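Regulator of G-protein signaling 1 (Homo sapiens, PDB 2BV1) inhibits signalling by raising the GTPase activity of G protein alpha subunits, which drives them into their inactive GDP-bound form. Local coordinates at residues 21-26 with 134-139; 28-31 with 35-38; 51-56 with 78-83. All blocks are in the same frame, centred on the assembly; numbering follows the deposited sequence.

The chain is the all-helical RGS domain, and the three contacts run along its length. Contact 1 brings the loop after helix 16-21 to the C-terminal helix 134-142 and so closes a loop of chain within which the other two are nested. Contact 2 folds helix 26-31 against helix 33-45; its centre lies about 9 Å from that of contact 1, with Trp22 packing on Gly35 and Leu29. Contact 3, between helices 50-62 and 69-81, has its centre about 18 Å from contact 2 and 24 Å from contact 1. Contacts 1 and 2 lie in the terminal part and contact 3 in the helical bundle, and Leu30 and Gln36 join the two by touching helix 50-62.

Contact 1. Residues 21-26 with 134-139; sequences QWSQSL and DIYLNL
Trp22 and Tyr136 make the close part of this contact: the six-membered end of the indole meets the rim of the phenol, with Trp22 CE3 near the plane of the tyrosine ring and 3.9 Å from Tyr136 CE1. The two side chains are slanted across one another rather than stacked. Tyr136 reaches over from helix 134-142 because its CG stands anti to the backbone N (chi1 -178°), which sends the ring toward the 21-26 loop. Both aromatic residues are buried, and their polar ends are satisfied nearby: Tyr136 OH hydrogen-bonds to Val19 O, and Trp22 NE1 to Glu18 OE2.

The looser margin is at Ser23 and Leu139, both partly exposed. One turn along the helix from Tyr136, Leu139 lays CD2 3.8 Å from Trp22 CZ3, its side chain roughly at right angles to that of the tryptophan. Ser23 offers little more than its CB, 3.6 Å from Tyr136 OH, while its own hydroxyl hydrogen-bonds back to Met20 O. The grip across the segments is therefore apolar at its centre and thin toward solvent. Phe130 and Leu131 of helix 112-131 add to the surroundings of Tyr136. Bringing the N-terminal part of the chain against the C-terminal helix is characteristic of the terminal subdomain of the RGS fold.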
loop_
_atom_site.group_PDB
_atom_site.type_symbol
_atom_site.label_atom_id
_atom_site.label_comp_id
_atom_site.label_asym_id
_atom_site.label_seq_id
_atom_site.Cartn_x
_atom_site.Cartn_y
_atom_site.Cartn_z
ATOM N N GLN A 21 -16.173 8.524 5.027
ATOM C CA GLN A 21 -15.165 8.175 6.020
ATOM C C GLN A 21 -13.730 7.949 5.508
ATOM O O GLN A 21 -12.753 8.195 6.234
ATOM C CB GLN A 21 -15.625 6.966 6.840
ATOM C CG GLN A 21 -16.691 7.291 7.899
ATOM C CD GLN A 21 -16.149 8.100 9.083
ATOM O OE1 GLN A 21 -15.322 7.615 9.884
ATOM N NE2 GLN A 21 -16.632 9.339 9.211
ATOM N N TRP A 22 -13.617 7.491 4.270
ATOM C CA TRP A 22 -12.330 7.292 3.611
ATOM C C TRP A 22 -11.546 8.609 3.467
ATOM O O TRP A 22 -10.321 8.570 3.336
ATOM C CB TRP A 22 -12.499 6.721 2.207
ATOM C CG TRP A 22 -13.230 5.379 2.125
ATOM C CD1 TRP A 22 -13.529 4.551 3.140
ATOM C CD2 TRP A 22 -13.693 4.740 0.934
ATOM N NE1 TRP A 22 -14.159 3.425 2.676
ATOM C CE2 TRP A 22 -14.291 3.517 1.325
ATOM C CE3 TRP A 22 -13.648 5.076 -0.422
ATOM C CZ2 TRP A 22 -14.885 2.640 0.417
ATOM C CZ3 TRP A 22 -14.217 4.162 -1.354
ATOM C CH2 TRP A 22 -14.852 2.988 -0.917
ATOM N N SER A 23 -12.277 9.738 3.410
ATOM C CA SER A 23 -11.648 11.066 3.436
ATOM C C SER A 23 -11.145 11.473 4.812
ATOM O O SER A 23 -10.430 12.456 4.935
ATOM C CB SER A 23 -12.607 12.125 2.877
ATOM O OG SER A 23 -13.531 12.441 3.868
ATOM N N GLN A 24 -11.457 10.720 5.863
ATOM C CA GLN A 24 -10.955 11.048 7.183
ATOM C C GLN A 24 -9.430 10.785 7.350
ATOM O O GLN A 24 -8.724 11.593 7.943
ATOM C CB GLN A 24 -11.785 10.362 8.272
ATOM C CG GLN A 24 -13.271 10.910 8.325
ATOM C CD GLN A 24 -13.457 12.235 9.126
ATOM O OE1 GLN A 24 -13.198 13.356 8.634
ATOM N NE2 GLN A 24 -13.966 12.103 10.346
ATOM N N SER A 25 -8.949 9.663 6.834
ATOM C CA SER A 25 -7.547 9.311 6.905
ATOM C C SER A 25 -7.283 8.181 5.953
ATOM O O SER A 25 -8.202 7.414 5.627
ATOM C CB SER A 25 -7.121 8.910 8.324
ATOM O OG SER A 25 -7.650 7.659 8.699
ATOM N N LEU A 26 -6.043 8.101 5.482
ATOM C CA LEU A 26 -5.655 7.033 4.619
ATOM C C LEU A 26 -5.933 5.693 5.357
ATOM O O LEU A 26 -6.366 4.697 4.748
ATOM C CB LEU A 26 -4.177 7.184 4.226
ATOM C CG LEU A 26 -3.545 6.030 3.426
ATOM C CD1 LEU A 26 -4.226 5.808 2.117
ATOM C CD2 LEU A 26 -2.076 6.350 3.240
ATOM N N ASP A 134 -12.343 11.908 -9.985
ATOM C CA ASP A 134 -13.661 11.522 -10.447
ATOM C C ASP A 134 -14.083 10.197 -9.868
ATOM O O ASP A 134 -15.225 10.070 -9.480
ATOM C CB ASP A 134 -13.707 11.473 -11.969
ATOM C CG ASP A 134 -13.862 12.855 -12.581
ATOM O OD1 ASP A 134 -14.081 13.842 -11.819
ATOM O OD2 ASP A 134 -13.763 12.950 -13.814
ATOM N N ILE A 135 -13.132 9.258 -9.768
ATOM C CA ILE A 135 -13.374 7.943 -9.233
ATOM C C ILE A 135 -14.051 8.084 -7.889
ATOM O O ILE A 135 -15.177 7.605 -7.707
ATOM C CB ILE A 135 -12.037 7.072 -9.121
ATOM C CG1 ILE A 135 -11.702 6.499 -10.490
ATOM C CG2 ILE A 135 -12.259 5.874 -8.183
ATOM C CD1 ILE A 135 -10.531 5.469 -10.520
ATOM N N TYR A 136 -13.362 8.754 -6.958
ATOM C CA TYR A 136 -13.874 8.968 -5.620
ATOM C C TYR A 136 -15.168 9.802 -5.580
ATOM O O TYR A 136 -16.152 9.380 -5.001
ATOM C CB TYR A 136 -12.785 9.570 -4.719
ATOM C CG TYR A 136 -13.257 9.765 -3.301
ATOM C CD1 TYR A 136 -13.418 8.680 -2.442
ATOM C CD2 TYR A 136 -13.577 11.036 -2.829
ATOM C CE1 TYR A 136 -13.903 8.868 -1.158
ATOM C CE2 TYR A 136 -14.050 11.226 -1.571
ATOM C CZ TYR A 136 -14.198 10.153 -0.725
ATOM O OH TYR A 136 -14.671 10.327 0.534
ATOM N N LEU A 137 -15.154 10.974 -6.210
ATOM C CA LEU A 137 -16.257 11.925 -6.075
ATOM C C LEU A 137 -17.537 11.433 -6.763
ATOM O O LEU A 137 -18.618 11.566 -6.189
ATOM C CB LEU A 137 -15.815 13.309 -6.564
ATOM C CG LEU A 137 -14.723 13.967 -5.690
ATOM C CD1 LEU A 137 -14.132 15.194 -6.290
ATOM C CD2 LEU A 137 -15.283 14.278 -4.328
ATOM N N ASN A 138 -17.413 10.803 -7.937
ATOM C CA ASN A 138 -18.567 10.102 -8.572
ATOM C C ASN A 138 -19.143 9.030 -7.685
ATOM O O ASN A 138 -20.343 9.008 -7.453
ATOM C CB ASN A 138 -18.217 9.528 -9.979
ATOM C CG ASN A 138 -17.993 10.644 -11.051
ATOM O OD1 ASN A 138 -18.370 11.782 -10.839
ATOM N ND2 ASN A 138 -17.377 10.297 -12.173
ATOM N N LEU A 139 -18.291 8.143 -7.167
ATOM C CA LEU A 139 -18.757 7.062 -6.295
ATOM C C LEU A 139 -19.558 7.640 -5.134
ATOM O O LEU A 139 -20.678 7.234 -4.869
ATOM C CB LEU A 139 -17.589 6.234 -5.760
ATOM C CG LEU A 139 -17.928 4.996 -4.940
ATOM C CD1 LEU A 139 -18.667 3.899 -5.833
ATOM C CD2 LEU A 139 -16.733 4.390 -4.241
#

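Contact 2. Residues 28-31 with 35-38; sequences KLLA and GQNV
Gln36 reaches back across the tight connection between two consecutive helices, 26-31 and 33-45, in the terminal subdomain of the RGS fold, and hydrogen-bonds to Leu30 O through NE2. The bond is short, 2.7 Å from Gln36 NE2 to Leu30 O, and nearly straight, with 167° at the hydrogen. The carbonyl oxygen lies almost in the amide plane of Gln36, while the donor is tilted modestly from the carbonyl plane. The reach goes with a first torsion away from the staggered value (chi1 -92°); beyond CG the chain is extended, and it crosses the Leu30 side chain at about a right angle, Gln36 CG lying 4.1 Å from Leu30 CD2. Cut back to an alanine, this position is likely to lose the donor to Leu30 O and to open a gap beside the leucine.

One residue back, Leu29 meets Gly35, their CA atoms 5.2 Å apart. A beta carbon on Gly35 would sit 2.6 Å from Leu29 O, too close for this approach, which is why the glycine suits it. Leu29 bends over the glycine, CD1 lying 3.6 Å from Gly35 CA.

Further out, neighbours hold these groups in place. Asn32 OD1 takes a hydrogen bond from Gly35 N within the turn. Leu29 packs against Tyr127 and Phe130 of helix 112-131, whereas Leu30 meets Ile52 and Trp55 of helix 50-62, and Phe39 touches both leucines. At the glycine itself, the same methyl of Leu29 rests on the carbonyl, with CD1 3.5 Å from Gly35 O.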
loop_
_atom_site.group_PDB
_atom_site.type_symbol
_atom_site.label_atom_id
_atom_site.label_comp_id
_atom_site.label_asym_id
_atom_site.label_seq_id
_atom_site.Cartn_x
_atom_site.Cartn_y
_atom_site.Cartn_z
ATOM N N LYS A 28 -8.382 4.893 7.404
ATOM C CA LYS A 28 -9.780 4.458 7.242
ATOM C C LYS A 28 -10.030 3.959 5.824
ATOM O O LYS A 28 -10.703 2.950 5.625
ATOM C CB LYS A 28 -10.790 5.557 7.583
ATOM C CG LYS A 28 -10.636 6.122 8.967
ATOM C CD LYS A 28 -11.965 6.639 9.504
ATOM C CE LYS A 28 -11.795 7.340 10.837
ATOM N NZ LYS A 28 -13.097 7.383 11.531
ATOM N N LEU A 29 -9.467 4.623 4.828
ATOM C CA LEU A 29 -9.622 4.130 3.467
ATOM C C LEU A 29 -9.050 2.681 3.324
ATOM O O LEU A 29 -9.701 1.779 2.741
ATOM C CB LEU A 29 -8.930 5.087 2.476
ATOM C CG LEU A 29 -8.840 4.690 1.000
ATOM C CD1 LEU A 29 -10.213 4.589 0.305
ATOM C CD2 LEU A 29 -7.938 5.687 0.295
ATOM N N LEU A 30 -7.839 2.470 3.845
ATOM C CA LEU A 30 -7.209 1.151 3.733
ATOM C C LEU A 30 -7.814 0.056 4.618
ATOM O O LEU A 30 -7.533 -1.100 4.382
ATOM C CB LEU A 30 -5.693 1.233 3.965
ATOM C CG LEU A 30 -4.954 2.161 3.033
ATOM C CD1 LEU A 30 -3.522 2.237 3.498
ATOM C CD2 LEU A 30 -5.022 1.798 1.584
ATOM N N ALA A 31 -8.593 0.415 5.650
ATOM C CA ALA A 31 -9.239 -0.563 6.497
ATOM C C ALA A 31 -10.517 -1.167 5.871
ATOM O O ALA A 31 -11.057 -2.113 6.391
ATOM C CB ALA A 31 -9.575 0.038 7.827
ATOM N N GLY A 35 -12.584 0.209 -0.342
ATOM C CA GLY A 35 -11.736 1.429 -0.410
ATOM C C GLY A 35 -10.369 1.121 -0.942
ATOM O O GLY A 35 -9.873 1.797 -1.836
ATOM N N GLN A 36 -9.781 0.034 -0.455
ATOM C CA GLN A 36 -8.501 -0.411 -1.005
ATOM C C GLN A 36 -8.564 -0.653 -2.500
ATOM O O GLN A 36 -7.690 -0.214 -3.229
ATOM C CB GLN A 36 -8.042 -1.723 -0.365
ATOM C CG GLN A 36 -7.185 -1.658 0.814
ATOM C CD GLN A 36 -7.038 -3.032 1.416
ATOM O OE1 GLN A 36 -6.954 -3.993 0.697
ATOM N NE2 GLN A 36 -7.058 -3.123 2.729
ATOM N N ASN A 37 -9.600 -1.376 -2.936
ATOM C CA ASN A 37 -9.801 -1.708 -4.313
ATOM C C ASN A 37 -9.989 -0.455 -5.191
ATOM O O ASN A 37 -9.498 -0.408 -6.309
ATOM C CB ASN A 37 -11.053 -2.670 -4.497
ATOM C CG ASN A 37 -10.855 -4.098 -3.918
ATOM O OD1 ASN A 37 -11.847 -4.828 -3.615
ATOM N ND2 ASN A 37 -9.614 -4.524 -3.823
ATOM N N VAL A 38 -10.785 0.503 -4.730
ATOM C CA VAL A 38 -11.043 1.729 -5.518
ATOM C C VAL A 38 -9.773 2.645 -5.541
ATOM O O VAL A 38 -9.362 3.152 -6.566
ATOM C CB VAL A 38 -12.303 2.472 -4.963
ATOM C CG1 VAL A 38 -12.569 3.774 -5.735
ATOM C CG2 VAL A 38 -13.590 1.612 -5.093
#

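Contact 3. Residues 51-56 with 78-83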
loop_
_atom_site.group_PDB
_atom_site.type_symbol
_atom_site.label_atom_id
_atom_site.label_comp_id
_atom_site.label_asym_id
_atom_site.label_seq_id
_atom_site.Cartn_x
_atom_site.Cartn_y
_atom_site.Cartn_z
ATOM N N ASN A 51 2.874 1.151 -4.837
ATOM C CA ASN A 51 2.840 1.620 -3.446
ATOM C C ASN A 51 1.864 0.854 -2.591
ATOM O O ASN A 51 2.195 0.432 -1.476
ATOM C CB ASN A 51 2.587 3.150 -3.360
ATOM C CG ASN A 51 3.806 3.943 -3.702
ATOM O OD1 ASN A 51 4.928 3.439 -3.603
ATOM N ND2 ASN A 51 3.611 5.164 -4.179
ATOM N N ILE A 52 0.629 0.698 -3.075
ATOM C CA ILE A 52 -0.392 0.019 -2.275
ATOM C C ILE A 52 -0.156 -1.488 -2.293
ATOM O O ILE A 52 -0.382 -2.186 -1.314
ATOM C CB ILE A 52 -1.843 0.370 -2.718
ATOM C CG1 ILE A 52 -2.842 -0.105 -1.640
ATOM C CG2 ILE A 52 -2.196 -0.250 -4.073
ATOM C CD1 ILE A 52 -4.307 0.123 -2.007
ATOM N N GLU A 53 0.317 -1.981 -3.414
ATOM C CA GLU A 53 0.639 -3.389 -3.530
ATOM C C GLU A 53 1.760 -3.797 -2.614
ATOM O O GLU A 53 1.668 -4.807 -1.914
ATOM C CB GLU A 53 0.966 -3.688 -4.963
ATOM C CG GLU A 53 -0.259 -3.656 -5.793
ATOM C CD GLU A 53 0.003 -4.125 -7.185
ATOM O OE1 GLU A 53 1.199 -4.214 -7.590
ATOM O OE2 GLU A 53 -1.002 -4.386 -7.877
ATOM N N PHE A 54 2.803 -2.959 -2.551
ATOM C CA PHE A 54 3.850 -3.158 -1.570
ATOM C C PHE A 54 3.313 -3.134 -0.178
ATOM O O PHE A 54 3.609 -4.030 0.617
ATOM C CB PHE A 54 4.995 -2.098 -1.702
ATOM C CG PHE A 54 6.045 -2.248 -0.677
ATOM C CD1 PHE A 54 6.867 -3.382 -0.667
ATOM C CD2 PHE A 54 6.188 -1.302 0.353
ATOM C CE1 PHE A 54 7.866 -3.538 0.334
ATOM C CE2 PHE A 54 7.167 -1.437 1.322
ATOM C CZ PHE A 54 8.018 -2.569 1.345
ATOM N N TRP A 55 2.508 -2.115 0.127
ATOM C CA TRP A 55 1.937 -1.979 1.460
ATOM C C TRP A 55 1.106 -3.222 1.868
ATOM O O TRP A 55 1.288 -3.765 2.932
ATOM C CB TRP A 55 1.105 -0.685 1.541
ATOM C CG TRP A 55 0.664 -0.391 2.913
ATOM C CD1 TRP A 55 1.343 0.322 3.844
ATOM C CD2 TRP A 55 -0.564 -0.796 3.541
ATOM N NE1 TRP A 55 0.631 0.377 5.007
ATOM C CE2 TRP A 55 -0.540 -0.299 4.850
ATOM C CE3 TRP A 55 -1.678 -1.535 3.117
ATOM C CZ2 TRP A 55 -1.562 -0.518 5.747
ATOM C CZ3 TRP A 55 -2.707 -1.732 4.008
ATOM C CH2 TRP A 55 -2.643 -1.217 5.310
ATOM N N LEU A 56 0.206 -3.670 0.991
ATOM C CA LEU A 56 -0.570 -4.896 1.220
ATOM C C LEU A 56 0.305 -6.154 1.324
ATOM O O LEU A 56 -0.004 -7.064 2.091
ATOM C CB LEU A 56 -1.599 -5.083 0.092
ATOM C CG LEU A 56 -2.659 -3.998 -0.010
ATOM C CD1 LEU A 56 -3.333 -3.951 -1.426
ATOM C CD2 LEU A 56 -3.662 -4.163 1.137
ATOM N N LYS A 78 12.436 -8.695 -4.362
ATOM C CA LYS A 78 12.650 -8.710 -5.810
ATOM C C LYS A 78 11.525 -7.981 -6.556
ATOM O O LYS A 78 11.764 -7.297 -7.540
ATOM C CB LYS A 78 12.843 -10.152 -6.335
ATOM N N ALA A 79 10.299 -8.118 -6.077
ATOM C CA ALA A 79 9.157 -7.568 -6.778
ATOM C C ALA A 79 9.045 -6.033 -6.647
ATOM O O ALA A 79 8.525 -5.404 -7.527
ATOM C CB ALA A 79 7.862 -8.223 -6.293
ATOM N N PHE A 80 9.578 -5.456 -5.585
ATOM C CA PHE A 80 9.254 -4.046 -5.203
ATOM C C PHE A 80 10.468 -3.193 -4.812
ATOM O O PHE A 80 10.548 -2.038 -5.153
ATOM C CB PHE A 80 8.294 -4.039 -3.995
ATOM C CG PHE A 80 6.923 -4.609 -4.286
ATOM C CD1 PHE A 80 6.064 -3.967 -5.159
ATOM C CD2 PHE A 80 6.481 -5.764 -3.635
ATOM C CE1 PHE A 80 4.797 -4.495 -5.425
ATOM C CE2 PHE A 80 5.223 -6.311 -3.903
ATOM C CZ PHE A 80 4.373 -5.672 -4.779
ATOM N N VAL A 81 11.402 -3.777 -4.091
ATOM C CA VAL A 81 12.433 -3.018 -3.394
ATOM C C VAL A 81 13.711 -3.010 -4.174
ATOM O O VAL A 81 14.399 -1.987 -4.240
ATOM C CB VAL A 81 12.717 -3.609 -2.002
ATOM C CG1 VAL A 81 13.893 -2.871 -1.321
ATOM C CG2 VAL A 81 11.474 -3.562 -1.154
ATOM N N HIS A 82 14.032 -4.160 -4.755
ATOM C CA HIS A 82 15.282 -4.337 -5.456
ATOM C C HIS A 82 15.324 -3.399 -6.658
ATOM O O HIS A 82 14.309 -3.150 -7.335
ATOM C CB HIS A 82 15.479 -5.798 -5.899
ATOM C CG HIS A 82 16.805 -6.053 -6.535
ATOM N ND1 HIS A 82 16.994 -6.015 -7.898
ATOM C CD2 HIS A 82 18.014 -6.346 -6.000
ATOM C CE1 HIS A 82 18.263 -6.261 -8.175
ATOM N NE2 HIS A 82 18.901 -6.467 -7.040
ATOM N N SER A 83 16.538 -2.899 -6.888
ATOM C CA SER A 83 16.902 -2.011 -7.983
ATOM C C SER A 83 16.312 -2.418 -9.339
ATOM O O SER A 83 15.961 -1.575 -10.157
ATOM C CB SER A 83 18.440 -1.985 -8.035
ATOM O OG SER A 83 18.977 -2.382 -6.751
#
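Two different first torsions bring Phe54 and Phe80 together. Phe54 holds CG anti to its own backbone N (chi1 178°), which swings its ring out beside helix 50-62; Phe80 holds CG anti to the carbonyl carbon (chi1 -66°) and lays its ring against that helix. The outcome is an offset edge-to-face pair, the edge of Phe54 turned to the face of Phe80, with ring centroids 5.8 Å apart and planes at 66°. Phe54 CD1 comes in beside the stem of its partner, 3.7 Å from Phe80 CB.

The face of Phe80 also covers helix backbone. Phe54 CA lies over its centre, and Phe54 CB makes a CH-pi contact 4.2 Å from the centroid of the Phe80 ring. On the opposite face Ala79 CB sits toward the rim, so the ring is sandwiched between its own helix and the neighbouring one. Glu53 lines the far end of the ring with its aliphatic part, CB lying 3.9 Å from Phe80 CE1. Val81 finishes the interface by setting CG2 3.9 Å from Phe54 CE1.

Ile118 and Phe111 also pack on Phe54, and Ile89 touches both Phe54 and Val81, which places the pair in the four-helix bundle of the RGS domain. In relatives, the loops before helix 50-62 and after helix 69-81 meet the G alpha subunit. Because C-H edges, ring faces and methyl groups do the work, helix 50-62 is held to helix 69-81 here by shape and dispersion, with at most a slight electrostatic bias from the edge-to-face aromatic geometry.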